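Local coordinates for ribosomal RNA small subunit methyltransferase E (Neisseria gonorrhoeae, PDB 5VM8), which probably methylates N3 of a uridine in 16S ribosomal RNA, using S-adenosyl methionine as the methyl donor, at residues Pro10-Pro15 with Asn35-Arg40; Thr173-Ser178 with Cys183-Ile188; Val221-Arg226 with Pro234-Ala239. All blocks are in the same frame, centred on the assembly; numbering follows the deposited sequence.

Interaction 1 of 3, residues Pro10-Pro15 with Asn35-Arg40; sequences PRFYLP and NVLRVR
Leu37 and Phe12 approach from opposite directions and meet where the leucine methyl CD1 comes up to the far end of the ring, 4.0 Å from Phe12 CZ and about as close to CE1. The methyl sits obliquely to the ring, so this is ordinary apolar packing of a branch against the outer carbons. Leu37 gets there by an extended second torsion: CD1 lies anti to CA (chi2 171°), which makes it the leading branch. The same methyl also touches the pyrrolidine ring of Pro10, with Pro10 CB 4.2 Å from Leu37 CD1. Pro10 has a second neighbour in Val39, whose side chain runs at a slant to it, and Pro10 CG stands 3.9 Å from Val39 CG2. Val39 presents that methyl because CG1 takes the position anti to the backbone N (chi1 180°), leaving CG2 beside the N.

Pro10 and Phe12 share one side of the extended chain, while Arg11 between them points away and hydrogen-bonds to the backbone oxygens of Cys144 and Glu145 and to the side chain of Asn150. Behind the contact, the Phe12 ring packs edge-to-face on His33 and also touches Ile30 and Leu34 of helix 28-36; Val39 shares Leu34. Phe12 and Val39 are buried, whereas Leu37 lies at the exposed margin.

The turn that brings Leu37 and Val39 forward together is a Schellman motif. Arg38 takes a positive phi (55°) as the chain leaves the helix, and Arg38 N bonds back to Asn35 O at 2.9 Å. The arrangement is thus a Schellman-terminated helix end packed on edge strand 11-13 of the mixed sheet in the N-terminal, PUA-like domain.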
ATOM      1  N   PRO A  10      14.694  14.638  -4.687  1.00 70.47           N
ATOM      2  CA  PRO A  10      13.742  14.243  -3.637  1.00 66.22           C
ATOM      3  C   PRO A  10      12.322  14.249  -4.181  1.00 63.06           C
ATOM      4  O   PRO A  10      11.955  15.099  -5.000  1.00 63.10           O
ATOM      5  CB  PRO A  10      13.922  15.316  -2.554  1.00 64.89           C
ATOM      6  CG  PRO A  10      15.050  16.209  -3.029  1.00 65.32           C
ATOM      7  CD  PRO A  10      15.215  16.000  -4.488  1.00 66.35           C
ATOM      8  N   ARG A  11      11.525  13.284  -3.731  1.00 58.52           N
ATOM      9  CA  ARG A  11      10.183  13.062  -4.251  1.00 60.23           C
ATOM     10  C   ARG A  11       9.119  13.444  -3.226  1.00 59.62           C
ATOM     11  O   ARG A  11       9.206  13.082  -2.046  1.00 59.67           O
ATOM     12  CB  ARG A  11      10.009  11.593  -4.651  1.00 61.67           C
ATOM     13  CG  ARG A  11      10.988  11.128  -5.728  1.00 56.85           C
ATOM     14  CD  ARG A  11      10.964   9.604  -5.932  1.00 58.43           C
ATOM     15  NE  ARG A  11       9.645   9.047  -5.655  1.00 55.66           N
ATOM     16  CZ  ARG A  11       8.677   8.940  -6.556  1.00 55.56           C
ATOM     17  NH1 ARG A  11       8.881   9.350  -7.803  1.00 60.30           N
ATOM     18  NH2 ARG A  11       7.503   8.440  -6.205  1.00 60.11           N
ATOM     19  N   PHE A  12       8.112  14.173  -3.685  1.00 57.74           N
ATOM     20  CA  PHE A  12       7.052  14.668  -2.829  1.00 58.33           C
ATOM     21  C   PHE A  12       5.710  14.392  -3.488  1.00 61.78           C
ATOM     22  O   PHE A  12       5.514  14.685  -4.673  1.00 58.21           O
ATOM     23  CB  PHE A  12       7.245  16.163  -2.555  1.00 66.99           C
ATOM     24  CG  PHE A  12       8.603  16.491  -2.000  1.00 72.26           C
ATOM     25  CD1 PHE A  12       8.888  16.288  -0.652  1.00 70.41           C
ATOM     26  CD2 PHE A  12       9.611  16.956  -2.831  1.00 72.40           C
ATOM     27  CE1 PHE A  12      10.145  16.555  -0.147  1.00 67.65           C
ATOM     28  CE2 PHE A  12      10.866  17.236  -2.333  1.00 68.07           C
ATOM     29  CZ  PHE A  12      11.135  17.028  -0.994  1.00 68.12           C
ATOM     30  N   TYR A  13       4.798  13.821  -2.710  1.00 62.15           N
ATOM     31  CA  TYR A  13       3.431  13.555  -3.133  1.00 58.42           C
ATOM     32  C   TYR A  13       2.627  14.850  -3.091  1.00 57.30           C
ATOM     33  O   TYR A  13       2.569  15.512  -2.053  1.00 57.48           O
ATOM     34  CB  TYR A  13       2.810  12.512  -2.210  1.00 53.41           C
ATOM     35  CG  TYR A  13       1.338  12.287  -2.426  1.00 65.18           C
ATOM     36  CD1 TYR A  13       0.857  11.727  -3.606  1.00 66.79           C
ATOM     37  CD2 TYR A  13       0.419  12.692  -1.473  1.00 63.83           C
ATOM     38  CE1 TYR A  13      -0.498  11.534  -3.801  1.00 72.08           C
ATOM     39  CE2 TYR A  13      -0.928  12.510  -1.657  1.00 67.58           C
ATOM     40  CZ  TYR A  13      -1.387  11.935  -2.818  1.00 72.91           C
ATOM     41  OH  TYR A  13      -2.745  11.765  -2.978  1.00 74.87           O
ATOM     42  N   LEU A  14       2.033  15.225  -4.222  1.00 64.57           N
ATOM     43  CA  LEU A  14       1.191  16.418  -4.319  1.00 67.72           C
ATOM     44  C   LEU A  14      -0.037  16.064  -5.155  1.00 72.66           C
ATOM     45  O   LEU A  14       0.034  16.040  -6.395  1.00 70.30           O
ATOM     46  CB  LEU A  14       1.954  17.597  -4.919  1.00 63.65           C
ATOM     47  CG  LEU A  14       1.165  18.889  -5.172  1.00 66.60           C
ATOM     48  CD1 LEU A  14       0.747  19.532  -3.885  1.00 66.74           C
ATOM     49  CD2 LEU A  14       1.954  19.876  -6.027  1.00 69.08           C
ATOM     50  N   PRO A  15      -1.172  15.751  -4.518  1.00 80.11           N
ATOM     51  CA  PRO A  15      -2.348  15.298  -5.280  1.00 84.77           C
ATOM     52  C   PRO A  15      -3.033  16.425  -6.039  1.00 93.12           C
ATOM     53  O   PRO A  15      -4.196  16.734  -5.764  1.00 96.71           O
ATOM     54  CB  PRO A  15      -3.274  14.746  -4.192  1.00 79.27           C
ATOM     55  CG  PRO A  15      -2.926  15.560  -2.987  1.00 76.90           C
ATOM     56  CD  PRO A  15      -1.443  15.815  -3.069  1.00 77.91           C
ATOM     57  N   ASN A  35      12.123  21.514   4.226  1.00 87.02           N
ATOM     58  CA  ASN A  35      13.058  22.073   5.197  1.00 92.11           C
ATOM     59  C   ASN A  35      13.845  20.977   5.909  1.00 99.34           C
ATOM     60  O   ASN A  35      15.058  21.110   6.100  1.00104.55           O
ATOM     61  CB  ASN A  35      12.322  22.961   6.202  1.00 92.91           C
ATOM     62  N   VAL A  36      13.182  19.891   6.316  1.00102.28           N
ATOM     63  CA  VAL A  36      13.894  18.829   7.026  1.00105.37           C
ATOM     64  C   VAL A  36      14.956  18.198   6.131  1.00106.62           C
ATOM     65  O   VAL A  36      16.051  17.852   6.591  1.00110.73           O
ATOM     66  CB  VAL A  36      12.907  17.779   7.567  1.00102.55           C
ATOM     67  CG1 VAL A  36      13.664  16.626   8.208  1.00102.05           C
ATOM     68  CG2 VAL A  36      11.964  18.413   8.577  1.00103.91           C
ATOM     69  N   LEU A  37      14.669  18.061   4.839  1.00100.95           N
ATOM     70  CA  LEU A  37      15.665  17.505   3.935  1.00 91.87           C
ATOM     71  C   LEU A  37      16.720  18.521   3.527  1.00 93.32           C
ATOM     72  O   LEU A  37      17.646  18.159   2.796  1.00 97.27           O
ATOM     73  CB  LEU A  37      14.994  16.938   2.680  1.00 84.82           C
ATOM     74  CG  LEU A  37      14.404  15.537   2.826  1.00 82.03           C
ATOM     75  CD1 LEU A  37      13.563  15.141   1.607  1.00 76.94           C
ATOM     76  CD2 LEU A  37      15.506  14.532   3.092  1.00 84.23           C
ATOM     77  N   ARG A  38      16.614  19.764   4.000  1.00 93.76           N
ATOM     78  CA  ARG A  38      17.565  20.832   3.686  1.00 94.43           C
ATOM     79  C   ARG A  38      17.715  21.022   2.178  1.00 95.78           C
ATOM     80  O   ARG A  38      18.797  21.334   1.673  1.00 96.59           O
ATOM     81  CB  ARG A  38      18.921  20.576   4.347  1.00 97.00           C
ATOM     82  N   VAL A  39      16.603  20.869   1.458  1.00 93.05           N
ATOM     83  CA  VAL A  39      16.601  21.071   0.010  1.00 97.09           C
ATOM     84  C   VAL A  39      16.775  22.561  -0.287  1.00103.11           C
ATOM     85  O   VAL A  39      15.923  23.385   0.065  1.00108.29           O
ATOM     86  CB  VAL A  39      15.309  20.521  -0.617  1.00 89.40           C
ATOM     87  CG1 VAL A  39      15.320  20.749  -2.113  1.00 94.77           C
ATOM     88  CG2 VAL A  39      15.145  19.027  -0.316  1.00 76.55           C
ATOM     89  N   ARG A  40      17.924  22.926  -0.992  1.00 98.70           N
ATOM     90  CA  ARG A  40      18.246  24.323  -1.249  1.00 97.51           C
ATOM     91  C   ARG A  40      17.542  24.822  -2.512  1.00 97.55           C
ATOM     92  O   ARG A  40      17.247  24.034  -3.419  1.00 93.49           O
ATOM     93  CB  ARG A  40      19.761  24.509  -1.385  1.00 89.43           C
TER

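Interaction 2 of 3, residues Thr173-Ser178 with Cys183-Ile188; sequences TKLIMS and CKLGDI
Ile188 and Leu175 reach toward each other tip to tip, with the terminal methyl Ile188 CD1 4.0 Å from Leu175 CD2. That methyl is shared: it also meets the end of Thr173, where Thr173 CG2 lies 3.9 Å from Ile188 CD1. Leu175 has a further partner in Leu185, and the two side chains cross at about a right angle; this is the tightest approach, 3.6 Å between Leu175 CD1 and Leu185 CD1. Leu175 therefore works with both branches, CD1 mainly on Leu185 and CD2 on Ile188.

CG1 of Ile188 sits between its backbone N and carbonyl carbon (chi1 79°), which directs CD1 toward strand 173-177. In Thr173, CG2 lies anti to the backbone N, which turns the methyl toward the isoleucine.

One layer out, a type I turn from Leu185 to Ile188 sets both apolar side chains on the same partner strand. Overlapping its start, a weak backbone bond runs from Asp187 N to Lys184 O, at 3.1 Å. Strands 173-177 and 182-184 are not neighbours: strand 219-222 runs between them in the parallel sheet, and its Val221 touches Leu175, Leu185 and Ile188. On the far side, Leu175 pairs through its backbone with Val196 and Met198 and packs on Ile195. Leu185 continues the apolar layer to Ala240 and Met241 of helix 232-244.

The methyl contacts thus bridge over the intervening strand at the edge of the SPOUT-domain sheet. With only carbon meeting carbon across the two segments, the fit depends on shape and on burial of Leu175 and Leu185, while the directional backbone bonding runs between strands adjacent in the sheet.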
ATOM      1  N   THR A 173      -8.785 -13.882  -8.164  1.00 54.69           N
ATOM      2  CA  THR A 173      -8.067 -14.935  -7.462  1.00 48.22           C
ATOM      3  C   THR A 173      -8.058 -14.584  -5.985  1.00 43.45           C
ATOM      4  O   THR A 173      -7.558 -13.521  -5.597  1.00 42.50           O
ATOM      5  CB  THR A 173      -6.644 -15.081  -8.029  1.00 50.97           C
ATOM      6  OG1 THR A 173      -6.721 -15.681  -9.336  1.00 56.32           O
ATOM      7  CG2 THR A 173      -5.767 -15.962  -7.125  1.00 43.72           C
ATOM      8  N   LYS A 174      -8.650 -15.441  -5.176  1.00 43.47           N
ATOM      9  CA  LYS A 174      -8.985 -15.133  -3.789  1.00 45.96           C
ATOM     10  C   LYS A 174      -8.196 -16.079  -2.895  1.00 46.83           C
ATOM     11  O   LYS A 174      -8.426 -17.295  -2.898  1.00 50.66           O
ATOM     12  CB  LYS A 174     -10.492 -15.236  -3.568  1.00 45.17           C
ATOM     13  CG  LYS A 174     -11.275 -14.404  -4.587  1.00 48.86           C
ATOM     14  CD  LYS A 174     -12.790 -14.361  -4.277  1.00 54.74           C
ATOM     15  CE  LYS A 174     -13.554 -15.532  -4.892  1.00 56.15           C
ATOM     16  NZ  LYS A 174     -13.709 -15.396  -6.363  1.00 57.70           N
ATOM     17  N   LEU A 175      -7.260 -15.506  -2.155  1.00 45.04           N
ATOM     18  CA  LEU A 175      -6.244 -16.223  -1.413  1.00 37.97           C
ATOM     19  C   LEU A 175      -6.318 -15.819   0.052  1.00 46.49           C
ATOM     20  O   LEU A 175      -6.461 -14.635   0.366  1.00 49.74           O
ATOM     21  CB  LEU A 175      -4.856 -15.899  -1.990  1.00 36.93           C
ATOM     22  CG  LEU A 175      -4.722 -16.251  -3.474  1.00 45.89           C
ATOM     23  CD1 LEU A 175      -3.309 -15.991  -3.962  1.00 49.62           C
ATOM     24  CD2 LEU A 175      -5.134 -17.712  -3.785  1.00 38.99           C
ATOM     25  N   ILE A 176      -6.219 -16.805   0.943  1.00 36.78           N
ATOM     26  CA  ILE A 176      -6.087 -16.562   2.368  1.00 36.31           C
ATOM     27  C   ILE A 176      -4.876 -17.334   2.872  1.00 45.55           C
ATOM     28  O   ILE A 176      -4.703 -18.515   2.535  1.00 47.74           O
ATOM     29  CB  ILE A 176      -7.377 -16.936   3.140  1.00 37.13           C
ATOM     30  CG1 ILE A 176      -7.201 -16.645   4.623  1.00 36.78           C
ATOM     31  CG2 ILE A 176      -7.779 -18.389   2.906  1.00 38.58           C
ATOM     32  CD1 ILE A 176      -8.456 -16.887   5.480  1.00 37.80           C
ATOM     33  N   MET A 177      -4.003 -16.649   3.616  1.00 47.02           N
ATOM     34  CA  MET A 177      -2.862 -17.308   4.251  1.00 47.45           C
ATOM     35  C   MET A 177      -3.337 -18.106   5.443  1.00 44.23           C
ATOM     36  O   MET A 177      -3.783 -17.548   6.447  1.00 45.14           O
ATOM     37  CB  MET A 177      -1.792 -16.319   4.691  1.00 52.34           C
ATOM     38  CG  MET A 177      -1.086 -15.655   3.553  1.00 60.92           C
ATOM     39  SD  MET A 177       0.679 -15.441   3.882  1.00 63.82           S
ATOM     40  CE  MET A 177       1.136 -17.088   4.421  1.00 69.36           C
ATOM     41  N   SER A 178      -3.230 -19.410   5.329  1.00 32.67           N
ATOM     42  CA  SER A 178      -3.712 -20.280   6.369  1.00 36.53           C
ATOM     43  C   SER A 178      -3.119 -21.630   6.096  1.00 44.91           C
ATOM     44  O   SER A 178      -2.856 -21.961   4.941  1.00 44.77           O
ATOM     45  CB  SER A 178      -5.251 -20.368   6.358  1.00 40.42           C
ATOM     46  OG  SER A 178      -5.692 -21.389   7.221  1.00 46.12           O
ATOM     47  N   CYS A 183      -2.918 -25.312  -0.204  1.00 51.16           N
ATOM     48  CA  CYS A 183      -1.973 -25.684  -1.252  1.00 54.36           C
ATOM     49  C   CYS A 183      -0.859 -24.635  -1.269  1.00 49.93           C
ATOM     50  O   CYS A 183      -0.937 -23.600  -0.598  1.00 48.97           O
ATOM     51  CB  CYS A 183      -2.645 -25.777  -2.633  1.00 45.35           C
ATOM     52  SG  CYS A 183      -3.126 -24.164  -3.405  1.00 49.37           S
ATOM     53  N   LYS A 184       0.209 -24.905  -2.006  1.00 48.74           N
ATOM     54  CA  LYS A 184       1.209 -23.863  -2.063  1.00 46.85           C
ATOM     55  C   LYS A 184       0.716 -22.766  -2.992  1.00 52.30           C
ATOM     56  O   LYS A 184      -0.126 -22.986  -3.868  1.00 49.75           O
ATOM     57  CB  LYS A 184       2.549 -24.403  -2.560  1.00 49.48           C
ATOM     58  CG  LYS A 184       3.112 -25.530  -1.713  1.00 52.99           C
ATOM     59  CD  LYS A 184       4.321 -26.174  -2.374  1.00 59.96           C
ATOM     60  CE  LYS A 184       5.588 -25.478  -1.962  1.00 59.07           C
ATOM     61  NZ  LYS A 184       5.495 -25.189  -0.520  1.00 60.24           N
ATOM     62  N   LEU A 185       1.271 -21.574  -2.795  1.00 56.58           N
ATOM     63  CA  LEU A 185       0.945 -20.432  -3.639  1.00 52.38           C
ATOM     64  C   LEU A 185       1.346 -20.678  -5.081  1.00 57.06           C
ATOM     65  O   LEU A 185       0.675 -20.200  -6.001  1.00 63.86           O
ATOM     66  CB  LEU A 185       1.649 -19.191  -3.094  1.00 48.87           C
ATOM     67  CG  LEU A 185       1.357 -17.824  -3.679  1.00 44.63           C
ATOM     68  CD1 LEU A 185      -0.087 -17.436  -3.472  1.00 43.45           C
ATOM     69  CD2 LEU A 185       2.299 -16.838  -3.013  1.00 37.64           C
ATOM     70  N   GLY A 186       2.442 -21.406  -5.307  1.00 60.17           N
ATOM     71  CA  GLY A 186       2.818 -21.713  -6.674  1.00 61.94           C
ATOM     72  C   GLY A 186       1.897 -22.729  -7.319  1.00 68.89           C
ATOM     73  O   GLY A 186       1.631 -22.657  -8.525  1.00 75.89           O
ATOM     74  N   ASP A 187       1.353 -23.649  -6.526  1.00 70.01           N
ATOM     75  CA  ASP A 187       0.494 -24.722  -7.018  1.00 70.54           C
ATOM     76  C   ASP A 187      -0.944 -24.282  -7.259  1.00 68.89           C
ATOM     77  O   ASP A 187      -1.778 -25.142  -7.538  1.00 72.98           O
ATOM     78  CB  ASP A 187       0.499 -25.902  -6.043  1.00 71.28           C
ATOM     79  CG  ASP A 187       1.863 -26.527  -5.891  1.00 79.51           C
ATOM     80  OD1 ASP A 187       2.659 -26.483  -6.848  1.00 83.97           O
ATOM     81  OD2 ASP A 187       2.143 -27.075  -4.809  1.00 83.70           O
ATOM     82  N   ILE A 188      -1.263 -22.982  -7.149  1.00 67.78           N
ATOM     83  CA  ILE A 188      -2.626 -22.510  -7.387  1.00 64.71           C
ATOM     84  C   ILE A 188      -2.823 -22.322  -8.876  1.00 65.80           C
ATOM     85  O   ILE A 188      -1.866 -22.128  -9.626  1.00 67.41           O
ATOM     86  CB  ILE A 188      -2.973 -21.187  -6.659  1.00 59.88           C
ATOM     87  CG1 ILE A 188      -2.397 -20.001  -7.429  1.00 54.81           C
ATOM     88  CG2 ILE A 188      -2.587 -21.178  -5.180  1.00 55.25           C
ATOM     89  CD1 ILE A 188      -2.998 -18.682  -7.054  1.00 47.23           C
TER

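Interaction 3 of 3, residues Val221-Arg226 with Pro234-Ala239; sequences VTLGKR and PLAAIA
Leu223 brings both of its methyls to helix 232-244, and all the contact across the two segments is apolar. CD2 comes in beside Ala237, at 3.6 Å from Ala237 CB and equally near Ala237 CA, so it rests on the helix backbone as well as on the side chain. The other branch goes one residue back along the helix, with Leu223 CD1 4.0 Å from Ala236 CB. The modelled first torsion nearly eclipses CG with the backbone N (chi1 -6°), an unusual conformation that is either strained or imprecisely placed.

The helix bonds within itself, Ile238 N to Pro234 O at 3.0 Å and Ala239 N to Leu235 O at 3.1 Å, while Val221 pairs through its backbone with Ile176, and Thr222 with Cys183 and Leu185. Beyond the pair, Leu223 also touches Leu185, and Ala237 packs on Phe197 of strand 195-199, setting the helix against the sheet. Gly224, directly after Leu223, has a positive phi (84°), a backbone shape that suits glycine.

Small alanine side chains let the leucine come close to the helix backbone. The loop after strand 219-222 is therefore held to this C-terminal SPOUT-domain helix by dispersion and burial of methyl groups.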
ATOM      1  N   VAL A 221      -3.490 -20.789   1.229  1.00 46.24           N
ATOM      2  CA  VAL A 221      -2.142 -20.918   0.663  1.00 47.95           C
ATOM      3  C   VAL A 221      -1.092 -20.914   1.766  1.00 47.82           C
ATOM      4  O   VAL A 221      -1.254 -20.246   2.793  1.00 44.86           O
ATOM      5  CB  VAL A 221      -1.801 -19.792  -0.338  1.00 39.47           C
ATOM      6  CG1 VAL A 221      -2.619 -19.923  -1.622  1.00 37.89           C
ATOM      7  CG2 VAL A 221      -2.018 -18.448   0.319  1.00 29.33           C
ATOM      8  N   THR A 222      -0.045 -21.710   1.569  1.00 45.19           N
ATOM      9  CA  THR A 222       1.166 -21.691   2.373  1.00 46.52           C
ATOM     10  C   THR A 222       2.353 -21.357   1.476  1.00 42.31           C
ATOM     11  O   THR A 222       2.296 -21.546   0.262  1.00 41.13           O
ATOM     12  CB  THR A 222       1.464 -23.025   3.033  1.00 46.04           C
ATOM     13  OG1 THR A 222       1.766 -23.966   2.006  1.00 48.08           O
ATOM     14  CG2 THR A 222       0.311 -23.498   3.914  1.00 44.18           C
ATOM     15  N   LEU A 223       3.405 -20.800   2.073  1.00 46.71           N
ATOM     16  CA  LEU A 223       4.685 -20.593   1.398  1.00 47.31           C
ATOM     17  C   LEU A 223       5.791 -21.265   2.185  1.00 60.48           C
ATOM     18  O   LEU A 223       6.197 -20.754   3.231  1.00 77.81           O
ATOM     19  CB  LEU A 223       5.049 -19.129   1.250  1.00 43.66           C
ATOM     20  CG  LEU A 223       4.178 -17.983   1.599  1.00 43.58           C
ATOM     21  CD1 LEU A 223       5.007 -17.039   2.425  1.00 45.03           C
ATOM     22  CD2 LEU A 223       3.828 -17.381   0.254  1.00 40.92           C
ATOM     23  N   GLY A 224       6.326 -22.351   1.681  1.00 58.93           N
ATOM     24  CA  GLY A 224       7.498 -22.930   2.302  1.00 59.64           C
ATOM     25  C   GLY A 224       7.174 -23.844   3.467  1.00 55.01           C
ATOM     26  O   GLY A 224       6.055 -23.909   3.964  1.00 51.85           O
ATOM     27  N   LYS A 225       8.208 -24.531   3.946  1.00 59.35           N
ATOM     28  CA  LYS A 225       7.968 -25.612   4.881  1.00 58.34           C
ATOM     29  C   LYS A 225       7.620 -25.140   6.284  1.00 58.44           C
ATOM     30  O   LYS A 225       6.968 -25.893   7.011  1.00 62.18           O
ATOM     31  CB  LYS A 225       9.203 -26.516   4.930  1.00 54.40           C
ATOM     32  N   ARG A 226       8.022 -23.931   6.680  1.00 53.21           N
ATOM     33  CA  ARG A 226       7.761 -23.420   8.016  1.00 51.59           C
ATOM     34  C   ARG A 226       6.690 -22.339   7.942  1.00 58.85           C
ATOM     35  O   ARG A 226       6.727 -21.475   7.051  1.00 51.88           O
ATOM     36  CB  ARG A 226       9.020 -22.840   8.668  1.00 51.43           C
ATOM     37  CG  ARG A 226      10.283 -23.698   8.572  1.00 57.25           C
ATOM     38  CD  ARG A 226      11.531 -22.968   9.146  1.00 58.14           C
ATOM     39  NE  ARG A 226      11.912 -21.748   8.416  1.00 54.05           N
ATOM     40  CZ  ARG A 226      12.526 -21.741   7.234  1.00 61.10           C
ATOM     41  NH1 ARG A 226      12.836 -22.886   6.621  1.00 69.95           N
ATOM     42  NH2 ARG A 226      12.824 -20.588   6.656  1.00 53.33           N
ATOM     43  N   PRO A 234       2.961 -12.194   4.941  1.00 34.34           N
ATOM     44  CA  PRO A 234       2.363 -11.459   3.808  1.00 33.06           C
ATOM     45  C   PRO A 234       3.382 -10.763   2.918  1.00 44.85           C
ATOM     46  O   PRO A 234       3.189 -10.688   1.697  1.00 50.81           O
ATOM     47  CB  PRO A 234       1.451 -10.429   4.497  1.00 35.44           C
ATOM     48  CG  PRO A 234       1.965 -10.301   5.918  1.00 27.60           C
ATOM     49  CD  PRO A 234       2.458 -11.700   6.241  1.00 33.58           C
ATOM     50  N   LEU A 235       4.459 -10.228   3.494  1.00 44.52           N
ATOM     51  CA  LEU A 235       5.505  -9.622   2.681  1.00 38.89           C
ATOM     52  C   LEU A 235       6.160 -10.663   1.779  1.00 39.46           C
ATOM     53  O   LEU A 235       6.334 -10.439   0.573  1.00 38.44           O
ATOM     54  CB  LEU A 235       6.536  -8.936   3.577  1.00 41.06           C
ATOM     55  CG  LEU A 235       5.858  -7.973   4.543  1.00 36.98           C
ATOM     56  CD1 LEU A 235       6.868  -7.352   5.496  1.00 36.86           C
ATOM     57  CD2 LEU A 235       5.099  -6.920   3.755  1.00 39.11           C
ATOM     58  N   ALA A 236       6.546 -11.807   2.352  1.00 37.59           N
ATOM     59  CA  ALA A 236       7.174 -12.841   1.539  1.00 37.55           C
ATOM     60  C   ALA A 236       6.242 -13.290   0.424  1.00 34.46           C
ATOM     61  O   ALA A 236       6.690 -13.540  -0.698  1.00 39.07           O
ATOM     62  CB  ALA A 236       7.601 -14.023   2.412  1.00 35.59           C
ATOM     63  N   ALA A 237       4.926 -13.332   0.704  1.00 38.23           N
ATOM     64  CA  ALA A 237       3.947 -13.809  -0.266  1.00 29.83           C
ATOM     65  C   ALA A 237       3.816 -12.853  -1.438  1.00 33.33           C
ATOM     66  O   ALA A 237       3.792 -13.283  -2.603  1.00 39.66           O
ATOM     67  CB  ALA A 237       2.595 -14.026   0.420  1.00 36.84           C
ATOM     68  N   ILE A 238       3.742 -11.549  -1.152  1.00 31.65           N
ATOM     69  CA  ILE A 238       3.641 -10.547  -2.214  1.00 36.41           C
ATOM     70  C   ILE A 238       4.879 -10.580  -3.111  1.00 40.31           C
ATOM     71  O   ILE A 238       4.767 -10.513  -4.343  1.00 48.11           O
ATOM     72  CB  ILE A 238       3.408  -9.153  -1.599  1.00 32.99           C
ATOM     73  CG1 ILE A 238       2.063  -9.137  -0.859  1.00 35.04           C
ATOM     74  CG2 ILE A 238       3.479  -8.058  -2.654  1.00 33.21           C
ATOM     75  CD1 ILE A 238       1.780  -7.890   0.010  1.00 35.79           C
ATOM     76  N   ALA A 239       6.069 -10.751  -2.515  1.00 34.81           N
ATOM     77  CA  ALA A 239       7.286 -10.887  -3.314  1.00 41.41           C
ATOM     78  C   ALA A 239       7.231 -12.151  -4.158  1.00 43.04           C
ATOM     79  O   ALA A 239       7.631 -12.149  -5.333  1.00 46.19           O
ATOM     80  CB  ALA A 239       8.538 -10.888  -2.418  1.00 34.78           C
TER

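Interactions 2 and 3 belong to one neighbourhood of the SPOUT domain, their centres 9 Å apart. Strand 219-222 joins them: probable hydrogen bonds link Ile176 O to Val221 N and Cys183 O to Thr222 N, so segment 221-226 of interaction 3 starts within the sheet that interaction 2 spans. Interaction 1 lies in the N-terminal domain, its centre 40 Å from that of interaction 2 and on the opposite side of the chain's centre. All three are partly buried and apolar, yet they differ in kind: a proline and an aromatic ring at a helix end in interaction 1, branched methyls passing over a strand in interaction 2, and a leucine on alanines in interaction 3.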